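Local coordinates for RNA-dependent RNA Polymerase (Bombyx mori cytoplasmic polyhedrosis virus, PDB 6TZ0), which catalyses RNA-templated RNA synthesis, transcribing the viral double-stranded genome conservatively into plus strands and also making the complementary minus strands during genome replication, at residues N1044-M1049 and L1148-D1153; V1156-L1161 and L1184-S1189; E259-V264 and V727-F732. One frame throughout, in Å; residues are numbered along the deposited sequence.

Contact 1: residues N1044-M1049 and L1148-D1153; sequences NLAYNM and LFFLSD
Phe1150 points its ring from loop 1148-1153 into the irregular loop 1044-1049. Leu1045 lies over one face of this ring, with its CD1 methyl 3.5 Å from the centroid of the Phe1150 ring and only 8° off the ring normal, a nearly centred CH-pi contact. Leu1045 meets the ring with its backbone as well, Leu1045 O lying 3.4 Å from Phe1150 CE2. Met1049 approaches obliquely, with SD 4.8 Å from the centroid of the Phe1150 ring and 51° from its normal, so this Met-aromatic contact is neither a face stack nor an edge approach. In Met1049, CG sits beside the backbone N (chi1 -71°) and the chain then runs extended through chi2, which carries SD to within 3.8 Å of Phe1150 CD2. Ala1046 adds a looser touch, CB to Phe1150 CE2 at 4.3 Å. Leu1151, next along the loop, rests on Ala1058 of helix 1054-1062. Ser1152 turns from this apolar cluster to polar bonding, its carbonyl receiving Tyr1183 OH. The two irregular loops of the C-terminal region are thus joined through one aromatic ring, with helix 1054-1062 beside Met1049 and Leu1151, helix 325-339 against Tyr1047, and helix 1174-1188 against Leu1148.

Contact 2: residues V1156-L1161 and L1184-S1189; sequences VSAERL and LHILRS
Apolar contacts between Ile1186 and two residues of the 1156-1161 segment make up this junction. The CD1 methyl of Ile1186 is the probe: it lies 3.7 Å from Leu1161 CD1 and 3.9 Å from Leu1161 CB, so it rests against both the base and one branch of that leucine. The third touch is to Ala1158, whose CB is 4.1 Å from Ile1186 CD1. In Ile1186 the CG1 branch is set anti to the carbonyl carbon (chi1 -71°) and continues extended at chi2 (165°), which carries the terminal methyl out from the helix to the partner segment.

The arrangement is a turn docked on the C-terminal part of helix 1174-1188. A short 3-10 segment, which includes 1156-1158, continues into a further turn, and the bond from Leu1161 N to Ala1158 O (3.2 Å) holds the two docking side chains on the same bend.

The polar bonds near the helix end lie within segment 1184-1189. There the carbonyl of His1185 is approached twice by Ser1189: OG donates at 2.9 Å to His1185 O, tilted 22° from the carbonyl plane, and Ser1189 N makes a weak backbone bond to the same oxygen. Ser1189 leaves helical geometry here. Leu1062 of helix 1054-1062 touches both Ala1158 and Ile1186, and Leu1198 of strand 1196-1202 packs on Ile1186 while its backbone bonds to Leu1161.

Contact 3: residues E259-V264 and V727-F732; sequences EALHNV and VVNGTF
Val728 N donates to Thr731 O at 2.8 Å, closing the tight turn whose residues Val728 and Asn729 meet Leu261. The chain turns here between strands 725-727 and 732-733. Asn729 (phi 60°) and Gly730 (phi 74°) both have positive phi, and their backbone angles resemble those of a type I' turn, consistent with a tight beta-hairpin, for which Asn-Gly is a familiar sequence.

On the other side, Leu261 projects from helix 257-264 toward this turn. Its CD2 methyl lies 3.7 Å from Val728 CG1, and the two side chains run alongside one another, pointing opposite ways. Each is extended from its own backbone: CG of Leu261 and CG1 of Val728 both lie trans to the respective backbone nitrogen, which lets a single branch of each reach across. The same Leu261 CD2 is 4.5 Å from Asn729 ND2, a loose touch that brings the amide to the margin of the apolar pair. The interface is small, a leucine set against the valine and the asparagine of the turn.

Further bonds anchor both partners to their surroundings. Gly730 O accepts a hydrogen bond from Trp272 NE1 in strand 266-272, which holds the tip of the turn, while Leu261 O bonds to Thr286 OG1. Gln325, at the start of helix 325-339, touches Leu261 and Asn729 alike, so helix 257-264 and the turn share a neighbour. Val328 of helix 325-339 packs on Ala260 and Val264, and helix 530-535 lies against Val727.

In the fold
The contacts form a chain of neighbours rather than one cluster. Contact 1 is in the middle: its centre is 16 Å from that of contact 2 and 18 Å from that of contact 3, whereas the centres of contacts 2 and 3 are about 33 Å apart and their nearest atoms about 17 Å. Toward contact 2, Ser1152 OG and Ser1157 OG probably share a hydrogen bond at 3.0 Å, and Leu1148 packs on Leu1187. Toward contact 3, Leu1045 and Asn1044 pack on Thr731, and the Phe1149 and Phe732 rings meet. The series thus runs from the C-terminal region to an N-terminal-region helix, away from the magnesium-binding aspartates Asp547, Asp680 and Asp681.

Contact 1: residues N1044-M1049 and L1148-D1153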
loop_
_atom_site.group_PDB
_atom_site.type_symbol
_atom_site.label_atom_id
_atom_site.label_comp_id
_atom_site.label_asym_id
_atom_site.label_seq_id
_atom_site.Cartn_x
_atom_site.Cartn_y
_atom_site.Cartn_z
ATOM N N ASN A 1044 35.835 2.131 10.911
ATOM C CA ASN A 1044 34.935 3.254 10.661
ATOM C C ASN A 1044 33.468 2.850 10.583
ATOM O O ASN A 1044 33.124 1.789 10.067
ATOM C CB ASN A 1044 35.335 3.961 9.367
ATOM C CG ASN A 1044 35.396 3.038 8.170
ATOM O OD1 ASN A 1044 35.271 1.831 8.289
ATOM N ND2 ASN A 1044 35.535 3.619 6.989
ATOM N N LEU A 1045 32.606 3.694 11.132
ATOM C CA LEU A 1045 31.195 3.373 11.254
ATOM C C LEU A 1045 30.363 3.864 10.077
ATOM O O LEU A 1045 29.132 3.864 10.161
ATOM C CB LEU A 1045 30.670 3.898 12.592
ATOM C CG LEU A 1045 30.973 5.311 13.082
ATOM C CD1 LEU A 1045 29.968 6.301 12.602
ATOM C CD2 LEU A 1045 31.008 5.310 14.588
ATOM N N ALA A 1046 31.012 4.257 8.983
ATOM C CA ALA A 1046 30.377 4.465 7.689
ATOM C C ALA A 1046 31.455 4.321 6.629
ATOM O O ALA A 1046 32.649 4.385 6.930
ATOM C CB ALA A 1046 29.691 5.828 7.588
ATOM N N TYR A 1047 31.033 4.119 5.376
ATOM C CA TYR A 1047 32.018 3.974 4.308
ATOM C C TYR A 1047 32.728 5.280 3.986
ATOM O O TYR A 1047 33.831 5.241 3.435
ATOM C CB TYR A 1047 31.395 3.411 3.030
ATOM C CG TYR A 1047 31.073 1.942 3.068
ATOM C CD1 TYR A 1047 32.084 1.001 3.071
ATOM C CD2 TYR A 1047 29.763 1.496 3.041
ATOM C CE1 TYR A 1047 31.804 -0.337 3.097
ATOM C CE2 TYR A 1047 29.472 0.156 3.065
ATOM C CZ TYR A 1047 30.497 -0.755 3.092
ATOM O OH TYR A 1047 30.217 -2.098 3.107
ATOM N N ASN A 1048 32.148 6.427 4.327
ATOM C CA ASN A 1048 32.819 7.702 4.119
ATOM C C ASN A 1048 33.535 8.232 5.355
ATOM O O ASN A 1048 34.154 9.296 5.279
ATOM C CB ASN A 1048 31.839 8.771 3.624
ATOM C CG ASN A 1048 30.704 9.039 4.594
ATOM O OD1 ASN A 1048 30.510 8.328 5.571
ATOM N ND2 ASN A 1048 29.990 10.124 4.357
ATOM N N MET A 1049 33.454 7.547 6.488
ATOM C CA MET A 1049 33.975 8.069 7.745
ATOM C C MET A 1049 35.257 7.371 8.177
ATOM O O MET A 1049 35.496 7.183 9.367
ATOM C CB MET A 1049 32.924 7.982 8.847
ATOM C CG MET A 1049 31.792 8.968 8.675
ATOM S SD MET A 1049 30.562 8.846 9.967
ATOM C CE MET A 1049 31.511 9.471 11.337
ATOM N N LEU A 1148 22.975 14.926 7.063
ATOM C CA LEU A 1148 23.605 14.983 8.384
ATOM C C LEU A 1148 23.204 13.742 9.181
ATOM O O LEU A 1148 22.465 13.808 10.161
ATOM C CB LEU A 1148 23.193 16.268 9.110
ATOM C CG LEU A 1148 23.835 17.653 8.923
ATOM C CD1 LEU A 1148 25.199 17.759 9.504
ATOM C CD2 LEU A 1148 23.941 18.030 7.477
ATOM N N PHE A 1149 23.710 12.592 8.740
ATOM C CA PHE A 1149 23.206 11.307 9.222
ATOM C C PHE A 1149 23.731 10.979 10.619
ATOM O O PHE A 1149 22.949 10.814 11.558
ATOM C CB PHE A 1149 23.576 10.223 8.208
ATOM C CG PHE A 1149 23.044 8.854 8.514
ATOM C CD1 PHE A 1149 21.734 8.523 8.219
ATOM C CD2 PHE A 1149 23.870 7.882 9.039
ATOM C CE1 PHE A 1149 21.249 7.257 8.484
ATOM C CE2 PHE A 1149 23.393 6.620 9.303
ATOM C CZ PHE A 1149 22.080 6.305 9.026
ATOM N N PHE A 1150 25.051 10.880 10.778
ATOM C CA PHE A 1150 25.662 10.743 12.097
ATOM C C PHE A 1150 25.984 12.072 12.761
ATOM O O PHE A 1150 26.318 12.082 13.948
ATOM C CB PHE A 1150 26.960 9.930 12.039
ATOM C CG PHE A 1150 26.757 8.451 11.982
ATOM C CD1 PHE A 1150 26.350 7.758 13.107
ATOM C CD2 PHE A 1150 27.034 7.746 10.830
ATOM C CE1 PHE A 1150 26.180 6.392 13.066
ATOM C CE2 PHE A 1150 26.870 6.382 10.784
ATOM C CZ PHE A 1150 26.444 5.703 11.905
ATOM N N LEU A 1151 25.897 13.178 12.042
ATOM C CA LEU A 1151 26.347 14.461 12.550
ATOM C C LEU A 1151 25.197 15.219 13.207
ATOM O O LEU A 1151 24.022 14.904 13.021
ATOM C CB LEU A 1151 26.963 15.281 11.423
ATOM C CG LEU A 1151 28.443 15.193 11.071
ATOM C CD1 LEU A 1151 29.217 15.716 12.242
ATOM C CD2 LEU A 1151 28.899 13.790 10.712
ATOM N N SER A 1152 25.553 16.242 13.977
ATOM C CA SER A 1152 24.590 16.908 14.844
ATOM C C SER A 1152 23.749 17.922 14.084
ATOM O O SER A 1152 24.240 18.630 13.203
ATOM C CB SER A 1152 25.305 17.610 15.995
ATOM O OG SER A 1152 26.051 18.714 15.531
ATOM N N ASP A 1153 22.475 18.000 14.455
ATOM C CA ASP A 1153 21.532 18.957 13.898
ATOM C C ASP A 1153 21.580 20.309 14.589
ATOM O O ASP A 1153 20.808 21.200 14.222
ATOM C CB ASP A 1153 20.107 18.409 13.999
ATOM C CG ASP A 1153 19.868 17.230 13.090
ATOM O OD1 ASP A 1153 20.523 17.148 12.031
ATOM O OD2 ASP A 1153 19.013 16.386 13.430
#

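Contact 2: residues V1156-L1161 and L1184-S1189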
loop_
_atom_site.group_PDB
_atom_site.type_symbol
_atom_site.label_atom_id
_atom_site.label_comp_id
_atom_site.label_asym_id
_atom_site.label_seq_id
_atom_site.Cartn_x
_atom_site.Cartn_y
_atom_site.Cartn_z
ATOM N N VAL A 1156 24.620 24.876 17.923
ATOM C CA VAL A 1156 25.319 25.217 19.155
ATOM C C VAL A 1156 26.595 24.391 19.300
ATOM O O VAL A 1156 27.541 24.814 19.971
ATOM C CB VAL A 1156 24.335 25.043 20.334
ATOM C CG1 VAL A 1156 24.941 25.430 21.680
ATOM C CG2 VAL A 1156 23.081 25.863 20.090
ATOM N N SER A 1157 26.686 23.253 18.611
ATOM C CA SER A 1157 27.867 22.403 18.682
ATOM C C SER A 1157 29.107 23.017 18.040
ATOM O O SER A 1157 30.197 22.456 18.188
ATOM C CB SER A 1157 27.575 21.059 18.026
ATOM O OG SER A 1157 27.369 21.214 16.636
ATOM N N ALA A 1158 28.979 24.142 17.344
ATOM C CA ALA A 1158 30.112 24.821 16.741
ATOM C C ALA A 1158 30.606 26.013 17.544
ATOM O O ALA A 1158 31.543 26.682 17.103
ATOM C CB ALA A 1158 29.757 25.285 15.330
ATOM N N GLU A 1159 30.014 26.301 18.708
ATOM C CA GLU A 1159 30.416 27.496 19.441
ATOM C C GLU A 1159 31.753 27.314 20.139
ATOM O O GLU A 1159 32.371 28.308 20.532
ATOM C CB GLU A 1159 29.343 27.911 20.454
ATOM C CG GLU A 1159 29.167 27.023 21.678
ATOM C CD GLU A 1159 29.909 27.523 22.911
ATOM O OE1 GLU A 1159 30.250 28.724 22.966
ATOM O OE2 GLU A 1159 30.141 26.713 23.835
ATOM N N ARG A 1160 32.221 26.078 20.296
ATOM C CA ARG A 1160 33.517 25.858 20.913
ATOM C C ARG A 1160 34.655 26.028 19.918
ATOM O O ARG A 1160 35.819 26.050 20.325
ATOM C CB ARG A 1160 33.555 24.463 21.553
ATOM C CG ARG A 1160 33.761 23.280 20.617
ATOM C CD ARG A 1160 35.183 22.771 20.785
ATOM N NE ARG A 1160 35.574 21.735 19.845
ATOM C CZ ARG A 1160 35.504 20.437 20.089
ATOM N NH1 ARG A 1160 35.040 20.007 21.250
ATOM N NH2 ARG A 1160 35.904 19.576 19.170
ATOM N N LEU A 1161 34.344 26.156 18.629
ATOM C CA LEU A 1161 35.341 26.127 17.572
ATOM C C LEU A 1161 35.727 27.502 17.050
ATOM O O LEU A 1161 36.781 27.629 16.422
ATOM C CB LEU A 1161 34.825 25.285 16.402
ATOM C CG LEU A 1161 34.675 23.793 16.663
ATOM C CD1 LEU A 1161 33.942 23.137 15.521
ATOM C CD2 LEU A 1161 36.045 23.182 16.821
ATOM N N LEU A 1184 27.313 26.595 9.821
ATOM C CA LEU A 1184 27.203 26.421 8.380
ATOM C C LEU A 1184 28.535 26.635 7.677
ATOM O O LEU A 1184 28.809 25.959 6.678
ATOM C CB LEU A 1184 26.138 27.363 7.826
ATOM C CG LEU A 1184 24.684 26.895 7.735
ATOM C CD1 LEU A 1184 24.066 26.594 9.068
ATOM C CD2 LEU A 1184 23.909 27.995 7.091
ATOM N N HIS A 1185 29.388 27.533 8.187
ATOM C CA HIS A 1185 30.708 27.679 7.579
ATOM C C HIS A 1185 31.588 26.465 7.830
ATOM O O HIS A 1185 32.369 26.074 6.958
ATOM C CB HIS A 1185 31.401 28.934 8.091
ATOM C CG HIS A 1185 32.754 29.155 7.492
ATOM N ND1 HIS A 1185 33.908 28.663 8.061
ATOM C CD2 HIS A 1185 33.138 29.792 6.362
ATOM C CE1 HIS A 1185 34.944 29.002 7.319
ATOM N NE2 HIS A 1185 34.504 29.686 6.279
ATOM N N ILE A 1186 31.491 25.863 9.013
ATOM C CA ILE A 1186 32.338 24.716 9.304
ATOM C C ILE A 1186 31.879 23.489 8.523
ATOM O O ILE A 1186 32.709 22.752 7.983
ATOM C CB ILE A 1186 32.403 24.478 10.822
ATOM C CG1 ILE A 1186 33.224 25.593 11.462
ATOM C CG2 ILE A 1186 33.054 23.158 11.153
ATOM C CD1 ILE A 1186 33.069 25.690 12.943
ATOM N N LEU A 1187 30.564 23.282 8.391
ATOM C CA LEU A 1187 30.091 22.189 7.537
ATOM C C LEU A 1187 30.360 22.441 6.059
ATOM O O LEU A 1187 30.540 21.488 5.296
ATOM C CB LEU A 1187 28.599 21.947 7.719
ATOM C CG LEU A 1187 28.041 21.274 8.961
ATOM C CD1 LEU A 1187 26.542 21.287 8.846
ATOM C CD2 LEU A 1187 28.549 19.856 9.072
ATOM N N ARG A 1188 30.385 23.704 5.634
ATOM C CA ARG A 1188 30.529 24.010 4.217
ATOM C C ARG A 1188 31.950 23.757 3.719
ATOM O O ARG A 1188 32.146 23.487 2.530
ATOM C CB ARG A 1188 30.087 25.462 3.989
ATOM C CG ARG A 1188 30.082 26.004 2.568
ATOM C CD ARG A 1188 31.280 26.889 2.330
ATOM N NE ARG A 1188 31.250 27.534 1.024
ATOM C CZ ARG A 1188 30.698 28.716 0.787
ATOM N NH1 ARG A 1188 30.134 29.396 1.772
ATOM N NH2 ARG A 1188 30.724 29.226 -0.435
ATOM N N SER A 1189 32.944 23.801 4.599
ATOM C CA SER A 1189 34.347 23.807 4.193
ATOM C C SER A 1189 35.169 22.818 5.001
ATOM O O SER A 1189 36.199 23.166 5.577
ATOM C CB SER A 1189 34.930 25.203 4.328
ATOM O OG SER A 1189 34.948 25.611 5.678
#

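Contact 3: residues E259-V264 and V727-F732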
loop_
_atom_site.group_PDB
_atom_site.type_symbol
_atom_site.label_atom_id
_atom_site.label_comp_id
_atom_site.label_asym_id
_atom_site.label_seq_id
_atom_site.Cartn_x
_atom_site.Cartn_y
_atom_site.Cartn_z
ATOM N N GLU A 259 31.236 -15.557 6.609
ATOM C CA GLU A 259 32.402 -16.434 6.645
ATOM C C GLU A 259 33.705 -15.651 6.565
ATOM O O GLU A 259 34.688 -16.016 7.224
ATOM C CB GLU A 259 32.325 -17.445 5.507
ATOM C CG GLU A 259 33.435 -18.464 5.506
ATOM C CD GLU A 259 33.309 -19.442 4.370
ATOM O OE1 GLU A 259 32.334 -19.330 3.601
ATOM O OE2 GLU A 259 34.188 -20.316 4.236
ATOM N N ALA A 260 33.725 -14.577 5.773
ATOM C CA ALA A 260 34.916 -13.735 5.700
ATOM C C ALA A 260 35.221 -13.078 7.042
ATOM O O ALA A 260 36.372 -13.077 7.498
ATOM C CB ALA A 260 34.742 -12.675 4.618
ATOM N N LEU A 261 34.193 -12.553 7.704
ATOM C CA LEU A 261 34.364 -11.908 8.994
ATOM C C LEU A 261 34.667 -12.919 10.091
ATOM O O LEU A 261 35.324 -12.574 11.077
ATOM C CB LEU A 261 33.109 -11.105 9.319
ATOM C CG LEU A 261 33.139 -10.053 10.419
ATOM C CD1 LEU A 261 34.038 -8.898 10.021
ATOM C CD2 LEU A 261 31.740 -9.573 10.647
ATOM N N HIS A 262 34.200 -14.162 9.935
ATOM C CA HIS A 262 34.650 -15.254 10.792
ATOM C C HIS A 262 36.147 -15.494 10.653
ATOM O O HIS A 262 36.863 -15.597 11.653
ATOM C CB HIS A 262 33.883 -16.528 10.458
ATOM C CG HIS A 262 34.446 -17.756 11.099
ATOM N ND1 HIS A 262 34.316 -18.025 12.442
ATOM C CD2 HIS A 262 35.148 -18.788 10.577
ATOM C CE1 HIS A 262 34.912 -19.168 12.722
ATOM N NE2 HIS A 262 35.423 -19.653 11.607
ATOM N N ASN A 263 36.639 -15.587 9.417
ATOM C CA ASN A 263 38.063 -15.845 9.217
ATOM C C ASN A 263 38.950 -14.647 9.525
ATOM O O ASN A 263 40.170 -14.824 9.598
ATOM C CB ASN A 263 38.335 -16.327 7.794
ATOM C CG ASN A 263 37.952 -17.774 7.586
ATOM O OD1 ASN A 263 38.186 -18.616 8.448
ATOM N ND2 ASN A 263 37.372 -18.072 6.439
ATOM N N VAL A 264 38.388 -13.443 9.685
ATOM C CA VAL A 264 39.184 -12.311 10.169
ATOM C C VAL A 264 39.706 -12.571 11.579
ATOM O O VAL A 264 40.893 -12.377 11.863
ATOM C CB VAL A 264 38.371 -11.006 10.090
ATOM C CG1 VAL A 264 39.050 -9.890 10.859
ATOM C CG2 VAL A 264 38.245 -10.585 8.660
ATOM N N VAL A 727 23.825 -3.445 10.143
ATOM C CA VAL A 727 24.728 -3.031 11.208
ATOM C C VAL A 727 25.625 -4.212 11.542
ATOM O O VAL A 727 25.136 -5.320 11.777
ATOM C CB VAL A 727 23.965 -2.546 12.453
ATOM C CG1 VAL A 727 24.925 -2.244 13.586
ATOM C CG2 VAL A 727 23.142 -1.314 12.122
ATOM N N VAL A 728 26.937 -3.984 11.520
ATOM C CA VAL A 728 27.936 -5.006 11.828
ATOM C C VAL A 728 28.878 -4.404 12.864
ATOM O O VAL A 728 29.734 -3.590 12.516
ATOM C CB VAL A 728 28.718 -5.462 10.589
ATOM C CG1 VAL A 728 29.720 -6.509 10.964
ATOM C CG2 VAL A 728 27.798 -5.998 9.518
ATOM N N ASN A 729 28.727 -4.810 14.128
ATOM C CA ASN A 729 29.622 -4.466 15.244
ATOM C C ASN A 729 29.714 -2.960 15.491
ATOM O O ASN A 729 30.795 -2.380 15.542
ATOM C CB ASN A 729 31.015 -5.067 15.047
ATOM C CG ASN A 729 31.054 -6.531 15.340
ATOM O OD1 ASN A 729 30.475 -6.987 16.316
ATOM N ND2 ASN A 729 31.756 -7.284 14.505
ATOM N N GLY A 730 28.557 -2.335 15.678
ATOM C CA GLY A 730 28.530 -0.911 15.947
ATOM C C GLY A 730 28.818 -0.045 14.746
ATOM O O GLY A 730 29.183 1.119 14.904
ATOM N N THR A 731 28.630 -0.579 13.543
ATOM C CA THR A 731 29.044 0.062 12.304
ATOM C C THR A 731 27.974 -0.134 11.241
ATOM O O THR A 731 27.529 -1.260 11.009
ATOM C CB THR A 731 30.390 -0.513 11.844
ATOM O OG1 THR A 731 31.449 -0.019 12.674
ATOM C CG2 THR A 731 30.663 -0.238 10.391
ATOM N N PHE A 732 27.572 0.960 10.601
ATOM C CA PHE A 732 26.541 0.951 9.569
ATOM C C PHE A 732 27.163 0.710 8.200
ATOM O O PHE A 732 27.931 1.542 7.712
ATOM C CB PHE A 732 25.783 2.276 9.602
ATOM C CG PHE A 732 24.809 2.453 8.483
ATOM C CD1 PHE A 732 23.690 1.647 8.388
ATOM C CD2 PHE A 732 24.982 3.469 7.557
ATOM C CE1 PHE A 732 22.788 1.819 7.369
ATOM C CE2 PHE A 732 24.079 3.645 6.536
ATOM C CZ PHE A 732 22.983 2.821 6.446
#